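Local structure of imidazoleglycerol-phosphate dehydratase (Pyrococcus furiosus, 5DNL) at residues L31-F36 with I147-F152; A80-D85 with L155-R160; G125-R128 with T133-I136. The protein catalyses the manganese-dependent dehydration of imidazoleglycerol phosphate to imidazoleacetol phosphate, the sixth step of histidine biosynthesis. One frame throughout, in Å; residues are numbered along the deposited sequence.

Interaction 1 of 3, residues L31-F36 with I147-F152; sequences LTAFAF and IVEAAF. With MN (manganese (II) ion), chain E; 5DL ([(2S)-2-hydroxy-3-(1H-1,2,4-triazol-1-yl)propyl]phosphonic acid), chain F.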
loop_
_atom_site.group_PDB
_atom_site.type_symbol
_atom_site.label_atom_id
_atom_site.label_comp_id
_atom_site.label_asym_id
_atom_site.label_seq_id
_atom_site.Cartn_x
_atom_site.Cartn_y
_atom_site.Cartn_z
ATOM N N LEU A 31 29.699 -2.348 -37.290
ATOM C CA LEU A 31 29.583 -1.979 -38.701
ATOM C C LEU A 31 29.865 -3.152 -39.617
ATOM O O LEU A 31 29.273 -3.244 -40.689
ATOM C CB LEU A 31 30.486 -0.809 -39.060
ATOM C CG LEU A 31 30.159 0.521 -38.387
ATOM C CD1 LEU A 31 31.289 1.505 -38.628
ATOM C CD2 LEU A 31 28.829 1.082 -38.889
ATOM N N THR A 32 30.772 -4.032 -39.216
ATOM C CA THR A 32 31.020 -5.268 -39.974
ATOM C C THR A 32 29.749 -6.104 -40.028
ATOM O O THR A 32 29.346 -6.583 -41.094
ATOM C CB THR A 32 32.205 -6.038 -39.382
ATOM O OG1 THR A 32 33.384 -5.233 -39.489
ATOM C CG2 THR A 32 32.449 -7.356 -40.110
ATOM N N ALA A 33 29.060 -6.217 -38.890
ATOM C CA ALA A 33 27.764 -6.902 -38.835
ATOM C C ALA A 33 26.750 -6.200 -39.738
ATOM O O ALA A 33 26.100 -6.824 -40.557
ATOM C CB ALA A 33 27.257 -6.948 -37.398
ATOM N N PHE A 34 26.632 -4.884 -39.603
ATOM C CA PHE A 34 25.689 -4.133 -40.397
ATOM C C PHE A 34 25.904 -4.392 -41.898
ATOM O O PHE A 34 24.963 -4.708 -42.621
ATOM C CB PHE A 34 25.794 -2.631 -40.114
ATOM C CG PHE A 34 24.931 -1.816 -41.008
ATOM C CD1 PHE A 34 23.587 -1.712 -40.755
ATOM C CD2 PHE A 34 25.437 -1.249 -42.175
ATOM C CE1 PHE A 34 22.767 -1.016 -41.626
ATOM C CE2 PHE A 34 24.624 -0.536 -43.028
ATOM C CZ PHE A 34 23.290 -0.415 -42.754
ATOM N N ALA A 35 27.144 -4.265 -42.357
ATOM C CA ALA A 35 27.420 -4.410 -43.790
ATOM C C ALA A 35 27.159 -5.831 -44.260
ATOM O O ALA A 35 26.644 -6.031 -45.355
ATOM C CB ALA A 35 28.846 -4.004 -44.090
ATOM N N PHE A 36 27.511 -6.812 -43.423
ATOM C CA PHE A 36 27.341 -8.225 -43.795
ATOM C C PHE A 36 25.861 -8.548 -44.023
ATOM O O PHE A 36 25.489 -9.181 -45.009
ATOM C CB PHE A 36 27.919 -9.130 -42.713
ATOM C CG PHE A 36 27.978 -10.591 -43.093
ATOM C CD1 PHE A 36 29.058 -11.091 -43.803
ATOM C CD2 PHE A 36 26.963 -11.451 -42.713
ATOM C CE1 PHE A 36 29.116 -12.435 -44.111
ATOM C CE2 PHE A 36 27.006 -12.795 -43.034
ATOM C CZ PHE A 36 28.091 -13.285 -43.732
ATOM N N ILE A 147 22.421 -7.835 -27.425
ATOM C CA ILE A 147 21.351 -6.886 -27.755
ATOM C C ILE A 147 21.805 -5.910 -28.836
ATOM O O ILE A 147 21.108 -5.711 -29.842
ATOM C CB ILE A 147 20.856 -6.135 -26.493
ATOM C CG1 ILE A 147 20.141 -7.106 -25.558
ATOM C CG2 ILE A 147 19.938 -4.986 -26.870
ATOM C CD1 ILE A 147 19.981 -6.611 -24.127
ATOM N N VAL A 148 22.958 -5.286 -28.627
ATOM C CA VAL A 148 23.432 -4.246 -29.547
ATOM C C VAL A 148 23.812 -4.885 -30.897
ATOM O O VAL A 148 23.452 -4.364 -31.964
ATOM C CB VAL A 148 24.569 -3.445 -28.929
ATOM C CG1 VAL A 148 25.182 -2.460 -29.918
ATOM C CG2 VAL A 148 24.066 -2.674 -27.716
ATOM N N GLU A 149 24.527 -6.011 -30.873
ATOM C CA GLU A 149 24.881 -6.648 -32.146
ATOM C C GLU A 149 23.629 -7.128 -32.885
ATOM O O GLU A 149 23.566 -6.999 -34.101
ATOM C CB GLU A 149 25.899 -7.783 -31.972
ATOM C CG GLU A 149 26.470 -8.282 -33.287
ATOM C CD GLU A 149 27.557 -9.293 -33.136
ATOM O OE1 GLU A 149 28.095 -9.485 -32.014
ATOM O OE2 GLU A 149 27.824 -9.952 -34.174
ATOM N N ALA A 150 22.638 -7.687 -32.187
ATOM C CA ALA A 150 21.389 -8.047 -32.851
ATOM C C ALA A 150 20.732 -6.832 -33.521
ATOM O O ALA A 150 20.208 -6.932 -34.622
ATOM C CB ALA A 150 20.428 -8.715 -31.883
ATOM N N ALA A 151 20.776 -5.675 -32.861
ATOM C CA ALA A 151 20.266 -4.447 -33.468
ATOM C C ALA A 151 20.998 -4.079 -34.756
ATOM O O ALA A 151 20.364 -3.715 -35.736
ATOM C CB ALA A 151 20.335 -3.305 -32.471
ATOM N N PHE A 152 22.324 -4.167 -34.757
ATOM C CA PHE A 152 23.101 -3.864 -35.971
ATOM C C PHE A 152 22.856 -4.887 -37.090
ATOM O O PHE A 152 22.701 -4.497 -38.265
ATOM C CB PHE A 152 24.597 -3.723 -35.683
ATOM C CG PHE A 152 24.988 -2.367 -35.185
ATOM C CD1 PHE A 152 24.934 -2.039 -33.839
ATOM C CD2 PHE A 152 25.426 -1.402 -36.077
ATOM C CE1 PHE A 152 25.323 -0.779 -33.387
ATOM C CE2 PHE A 152 25.806 -0.125 -35.645
ATOM C CZ PHE A 152 25.763 0.187 -34.288
HETATM MN MN MN E . 30.057 -10.176 -31.510
HETATM N N1 5DL F . 29.115 -11.820 -30.317
HETATM C C3 5DL F . 28.104 -13.801 -29.986
HETATM N N2 5DL F . 28.455 -12.879 -30.890
HETATM C C8 5DL F . 28.906 -13.229 -34.680
HETATM C C7 5DL F . 29.362 -13.055 -33.230
HETATM C C6 5DL F . 28.151 -12.997 -32.312
HETATM C C5 5DL F . 29.146 -12.157 -29.023
HETATM O O10 5DL F . 28.541 -15.865 -34.361
HETATM P P9 5DL F . 27.902 -14.698 -35.034
HETATM O O11 5DL F . 27.840 -14.815 -36.538
HETATM O O12 5DL F . 26.492 -14.472 -34.510
HETATM O O13 5DL F . 30.132 -11.854 -33.068
HETATM N N4 5DL F . 28.548 -13.345 -28.777
#
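F34 and F152 mark the closest backbone approach of two helical segments, 31-36 in helix 25-38 and 147-152 in helix 144-162, with CA atoms 5.1 Å apart. So near are the helices here that F34 CA lies 3.7 Å from the carbonyl oxygen F152 O, and no hydrogen bond links the segments. The same oxygen sits at the edge of the F34 ring, close to its plane, 3.8 Å from CD1; with CG anti to the backbone N (chi1 174°), F34 carries this edge past the carbonyl. In return F34 CB meets the edge of the F152 ring, at 4.2 Å from CD2. The two rings therefore do not stack on each other; the F152 ring instead meets that of F122. Next to F34, A33 CB packs against E149 CG at 4.4 Å, one turn before F152 on the other helix and beside the root of an extended side chain that reaches the manganese. E149 OE1 binds the metal at 2.1 Å, and H29 and H145 of the same chain, with H53 of a neighbouring subunit, complete its shell together with N1 and O13 of the inhibitor. Small apolar contacts thus bring together two helices that both supply manganese ligands, joining the buried core directly to the active site.

Interaction 2 of 3, residues A80-D85 with L155-R160; sequences AIMPMD and LGMALR. With 5DL ([(2S)-2-hydroxy-3-(1H-1,2,4-triazol-1-yl)propyl]phosphonic acid), chain F.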
loop_
_atom_site.group_PDB
_atom_site.type_symbol
_atom_site.label_atom_id
_atom_site.label_comp_id
_atom_site.label_asym_id
_atom_site.label_seq_id
_atom_site.Cartn_x
_atom_site.Cartn_y
_atom_site.Cartn_z
ATOM N N ALA A 80 13.310 -6.579 -39.614
ATOM C CA ALA A 80 14.070 -7.761 -39.240
ATOM C C ALA A 80 13.773 -8.086 -37.790
ATOM O O ALA A 80 13.588 -7.183 -36.985
ATOM C CB ALA A 80 15.554 -7.530 -39.445
ATOM N N ILE A 81 13.705 -9.359 -37.452
ATOM C CA ILE A 81 13.691 -9.794 -36.058
ATOM C C ILE A 81 14.934 -10.644 -35.929
ATOM O O ILE A 81 15.040 -11.667 -36.612
ATOM C CB ILE A 81 12.427 -10.556 -35.671
ATOM C CG1 ILE A 81 11.228 -9.608 -35.716
ATOM C CG2 ILE A 81 12.580 -11.133 -34.274
ATOM C CD1 ILE A 81 9.879 -10.271 -35.466
ATOM N N MET A 82 15.863 -10.212 -35.085
ATOM C CA MET A 82 17.165 -10.849 -34.977
ATOM C C MET A 82 17.398 -11.404 -33.582
ATOM O O MET A 82 17.406 -10.626 -32.626
ATOM C CB MET A 82 18.249 -9.824 -35.297
ATOM C CG MET A 82 19.613 -10.426 -35.560
ATOM S SD MET A 82 19.667 -11.301 -37.141
ATOM C CE MET A 82 18.242 -10.569 -37.980
ATOM N N PRO A 83 17.587 -12.729 -33.466
ATOM C CA PRO A 83 18.032 -13.337 -32.233
ATOM C C PRO A 83 19.542 -13.286 -32.114
ATOM O O PRO A 83 20.254 -13.305 -33.127
ATOM C CB PRO A 83 17.545 -14.784 -32.338
ATOM C CG PRO A 83 17.443 -15.056 -33.789
ATOM C CD PRO A 83 17.276 -13.757 -34.496
ATOM N N MET A 84 20.027 -13.186 -30.884
ATOM C CA MET A 84 21.402 -13.535 -30.572
ATOM C C MET A 84 21.413 -14.088 -29.165
ATOM O O MET A 84 21.378 -13.318 -28.181
ATOM C CB MET A 84 22.360 -12.355 -30.710
ATOM C CG MET A 84 23.784 -12.813 -30.404
ATOM S SD MET A 84 25.133 -11.686 -30.778
ATOM C CE MET A 84 24.793 -11.373 -32.490
ATOM N N ASP A 85 21.486 -15.415 -29.054
ATOM C CA ASP A 85 21.351 -16.113 -27.784
ATOM C C ASP A 85 20.112 -15.563 -27.031
ATOM O O ASP A 85 19.014 -15.612 -27.582
ATOM C CB ASP A 85 22.654 -16.031 -26.989
ATOM C CG ASP A 85 23.837 -16.694 -27.696
ATOM O OD1 ASP A 85 23.702 -17.206 -28.833
ATOM O OD2 ASP A 85 24.903 -16.720 -27.071
ATOM N N LEU A 155 19.396 -3.954 -38.401
ATOM C CA LEU A 155 19.458 -2.790 -39.289
ATOM C C LEU A 155 19.941 -3.181 -40.677
ATOM O O LEU A 155 19.383 -2.726 -41.675
ATOM C CB LEU A 155 20.340 -1.705 -38.697
ATOM C CG LEU A 155 19.685 -0.898 -37.576
ATOM C CD1 LEU A 155 20.755 -0.134 -36.819
ATOM C CD2 LEU A 155 18.629 0.048 -38.112
ATOM N N GLY A 156 20.977 -4.013 -40.737
ATOM C CA GLY A 156 21.482 -4.462 -42.036
ATOM C C GLY A 156 20.426 -5.226 -42.803
ATOM O O GLY A 156 20.158 -4.900 -43.977
ATOM N N MET A 157 19.790 -6.199 -42.155
ATOM C CA MET A 157 18.745 -7.000 -42.806
ATOM C C MET A 157 17.557 -6.148 -43.241
ATOM O O MET A 157 17.033 -6.329 -44.314
ATOM C CB MET A 157 18.233 -8.097 -41.878
ATOM C CG MET A 157 19.210 -9.189 -41.553
ATOM S SD MET A 157 19.422 -10.346 -42.917
ATOM C CE MET A 157 17.894 -10.058 -43.767
ATOM N N ALA A 158 17.124 -5.230 -42.389
ATOM C CA ALA A 158 15.964 -4.403 -42.695
ATOM C C ALA A 158 16.230 -3.481 -43.860
ATOM O O ALA A 158 15.379 -3.327 -44.757
ATOM C CB ALA A 158 15.518 -3.608 -41.469
ATOM N N LEU A 159 17.412 -2.881 -43.869
ATOM C CA LEU A 159 17.794 -1.979 -44.947
ATOM C C LEU A 159 18.094 -2.740 -46.238
ATOM O O LEU A 159 17.872 -2.198 -47.317
ATOM C CB LEU A 159 18.945 -1.052 -44.554
ATOM C CG LEU A 159 18.506 0.114 -43.650
ATOM C CD1 LEU A 159 19.672 0.683 -42.886
ATOM C CD2 LEU A 159 17.797 1.201 -44.458
ATOM N N ARG A 160 18.525 -3.994 -46.143
ATOM C CA ARG A 160 18.655 -4.817 -47.368
ATOM C C ARG A 160 17.320 -4.818 -48.121
ATOM O O ARG A 160 17.286 -4.673 -49.351
ATOM C CB ARG A 160 19.066 -6.251 -47.027
ATOM C CG ARG A 160 19.283 -7.158 -48.247
ATOM C CD ARG A 160 19.285 -8.631 -47.890
ATOM N NE ARG A 160 20.250 -9.015 -46.873
ATOM C CZ ARG A 160 20.342 -10.235 -46.331
ATOM N NH1 ARG A 160 19.535 -11.220 -46.724
ATOM N NH2 ARG A 160 21.247 -10.487 -45.380
HETATM N N1 5DL F . 29.115 -11.820 -30.317
HETATM C C3 5DL F . 28.104 -13.801 -29.986
HETATM N N2 5DL F . 28.455 -12.879 -30.890
HETATM C C8 5DL F . 28.906 -13.229 -34.680
HETATM C C7 5DL F . 29.362 -13.055 -33.230
HETATM C C6 5DL F . 28.151 -12.997 -32.312
HETATM C C5 5DL F . 29.146 -12.157 -29.023
HETATM O O10 5DL F . 28.541 -15.865 -34.361
HETATM P P9 5DL F . 27.902 -14.698 -35.034
HETATM O O11 5DL F . 27.840 -14.815 -36.538
HETATM O O12 5DL F . 26.492 -14.472 -34.510
HETATM O O13 5DL F . 30.132 -11.854 -33.068
HETATM N N4 5DL F . 28.548 -13.345 -28.777
#
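A80 is the small bump at the centre of this contact: its CB points from strand 80-84 at helix 155-160 and meets M157 CB at 3.7 Å. Beside it A158 N lies 4.1 Å from A80 CB, so the methyl settles against the helix where M157 passes into A158. With A80 CB and A158 CB 4.4 Å apart, the two axes approach to 7.8 Å, running nearly antiparallel at 155°. Further along the strand M82 reaches back to the same methionine. Its chain leaves with CG anti to the backbone N (chi1 -165°), then folds over; in the conformers described here, one of two for each methionine, M82 CE comes to M157 CG at 4.0 Å and the two side chains cross at about a right angle. In the same conformer M157 lays its own CE over the centre of one face of the R160 guanidinium. At the end of the strand M84 turns to the inhibitor, SD lying 3.5 Å from N2 of the triazole and CE against C6. Replacing M84 by alanine removes sulfur and methyl alike, which is likely to open a gap beside the triazole and C6 and to leave E149 without its packing on the methyl. Beyond it, D85 forms a salt bridge with R98 of a neighbouring subunit, which also hydrogen-bonds to the inhibitor. Helix 155-160 packed nearly antiparallel along strand 80-84 is helix-on-sheet packing of the S5-like fold of the IGPD family, and the strand, outermost in its sheet within this chain, leads into the inhibitor pocket.

Interaction 3 of 3, residues G125-R128 with T133-I136; sequences GLAR and TIHI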
loop_
_atom_site.group_PDB
_atom_site.type_symbol
_atom_site.label_atom_id
_atom_site.label_comp_id
_atom_site.label_asym_id
_atom_site.label_seq_id
_atom_site.Cartn_x
_atom_site.Cartn_y
_atom_site.Cartn_z
ATOM N N GLY A 125 21.650 9.364 -35.888
ATOM C CA GLY A 125 22.486 9.870 -36.976
ATOM C C GLY A 125 22.066 9.241 -38.300
ATOM O O GLY A 125 21.884 9.946 -39.315
ATOM N N LEU A 126 21.901 7.921 -38.282
ATOM C CA LEU A 126 21.448 7.190 -39.448
ATOM C C LEU A 126 20.066 7.647 -39.919
ATOM O O LEU A 126 19.835 7.876 -41.118
ATOM C CB LEU A 126 21.450 5.692 -39.117
ATOM C CG LEU A 126 21.005 4.704 -40.182
ATOM C CD1 LEU A 126 21.951 4.796 -41.365
ATOM C CD2 LEU A 126 20.950 3.278 -39.653
ATOM N N ALA A 127 19.140 7.828 -38.983
ATOM C CA ALA A 127 17.814 8.300 -39.333
ATOM C C ALA A 127 17.855 9.671 -39.988
ATOM O O ALA A 127 17.097 9.932 -40.946
ATOM C CB ALA A 127 16.904 8.334 -38.110
ATOM N N ARG A 128 18.691 10.558 -39.453
ATOM C CA ARG A 128 18.834 11.902 -40.008
ATOM C C ARG A 128 19.574 11.949 -41.346
ATOM O O ARG A 128 19.188 12.725 -42.222
ATOM C CB ARG A 128 19.475 12.833 -38.980
ATOM C CG ARG A 128 18.567 13.138 -37.794
ATOM C CD ARG A 128 19.312 13.851 -36.704
ATOM N NE ARG A 128 18.411 14.174 -35.592
ATOM C CZ ARG A 128 18.687 14.002 -34.311
ATOM N NH1 ARG A 128 19.880 13.574 -33.905
ATOM N NH2 ARG A 128 17.740 14.265 -33.420
ATOM N N THR A 133 12.532 6.739 -40.791
ATOM C CA THR A 133 11.946 6.311 -39.524
ATOM C C THR A 133 12.604 4.997 -39.129
ATOM O O THR A 133 12.542 4.039 -39.885
ATOM C CB THR A 133 10.432 6.065 -39.741
ATOM O OG1 THR A 133 9.803 7.214 -40.346
ATOM C CG2 THR A 133 9.717 5.721 -38.453
ATOM N N ILE A 134 13.160 4.909 -37.920
ATOM C CA ILE A 134 13.824 3.683 -37.443
ATOM C C ILE A 134 13.377 3.339 -36.032
ATOM O O ILE A 134 13.537 4.155 -35.123
ATOM C CB ILE A 134 15.347 3.836 -37.460
ATOM C CG1 ILE A 134 15.832 4.217 -38.864
ATOM C CG2 ILE A 134 16.003 2.534 -36.997
ATOM C CD1 ILE A 134 17.330 4.396 -38.996
ATOM N N HIS A 135 12.826 2.132 -35.868
ATOM C CA HIS A 135 12.485 1.580 -34.572
ATOM C C HIS A 135 13.428 0.427 -34.262
ATOM O O HIS A 135 13.613 -0.474 -35.094
ATOM C CB HIS A 135 11.074 1.025 -34.566
ATOM C CG HIS A 135 10.013 2.066 -34.543
ATOM N ND1 HIS A 135 9.379 2.431 -33.385
ATOM C CD2 HIS A 135 9.450 2.792 -35.537
ATOM C CE1 HIS A 135 8.492 3.374 -33.658
ATOM N NE2 HIS A 135 8.500 3.595 -34.954
ATOM N N ILE A 136 13.970 0.431 -33.047
ATOM C CA ILE A 136 14.738 -0.691 -32.486
ATOM C C ILE A 136 13.971 -1.072 -31.223
ATOM O O ILE A 136 13.917 -0.264 -30.298
ATOM C CB ILE A 136 16.186 -0.317 -32.084
ATOM C CG1 ILE A 136 16.969 0.370 -33.215
ATOM C CG2 ILE A 136 16.942 -1.564 -31.630
ATOM C CD1 ILE A 136 17.151 -0.461 -34.460
#
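I134 CD1 is the point where strand 133-136 meets helix 125-128, and it touches two successive helical residues. L126 offers the branch CG-CD2, with CD2 at 3.8 Å from the isoleucine methyl, while A127 CB lies 4.1 Å from the same carbon and the backbone N of A127 is a little closer, at 3.9 Å. The L126 and I134 side chains cross at about a right angle, so the contact is made by one methyl against a flank. The torsions place these groups: L126 has CG anti to the backbone N (chi1 180°), whereas I134 sets CG1 anti to its carbonyl carbon (chi1 -56°), and chi2 of 180° then extends CD1 to the helix. A127, a small residue facing the strand, allows its CA to lie 6.2 Å from that of T133. Behind this shell, backbone hydrogen bonds of I134 with Y100 and N102 hold the strand in its sheet, and T133 OG1 is hydrogen-bonded with S96 OG. L155 of helix 144-162 packs on I134 as well. Helix 116-130 connects parallel strands 100-104 and 133-140 in a beta-alpha-beta unit, so this contact fastens the helix to the sheet beside helix 144-162.

Overall arrangement
From the N terminus, helix 25-38 comes first and meets helix 144-162 only late in the chain, so interaction 1 closes a loop across most of the chain. Strand 77-84 opens interaction 2 within that loop, but its helical partner lies beyond residue 152, so the two contacts cross. Interaction 3 is a short local closure between helix 116-130 and strand 133-140, nested inside both. Helix 144-162 serves interactions 1 and 2, which both touch the inhibitor. L155 also reaches I136, joining 2 to 3, and A151 meets I136 between 1 and 3. Interactions 2 and 3 tie helices 144-162 and 116-130 to the sheet holding strands 77-84 and 133-140, and interaction 1 adds helix 25-38.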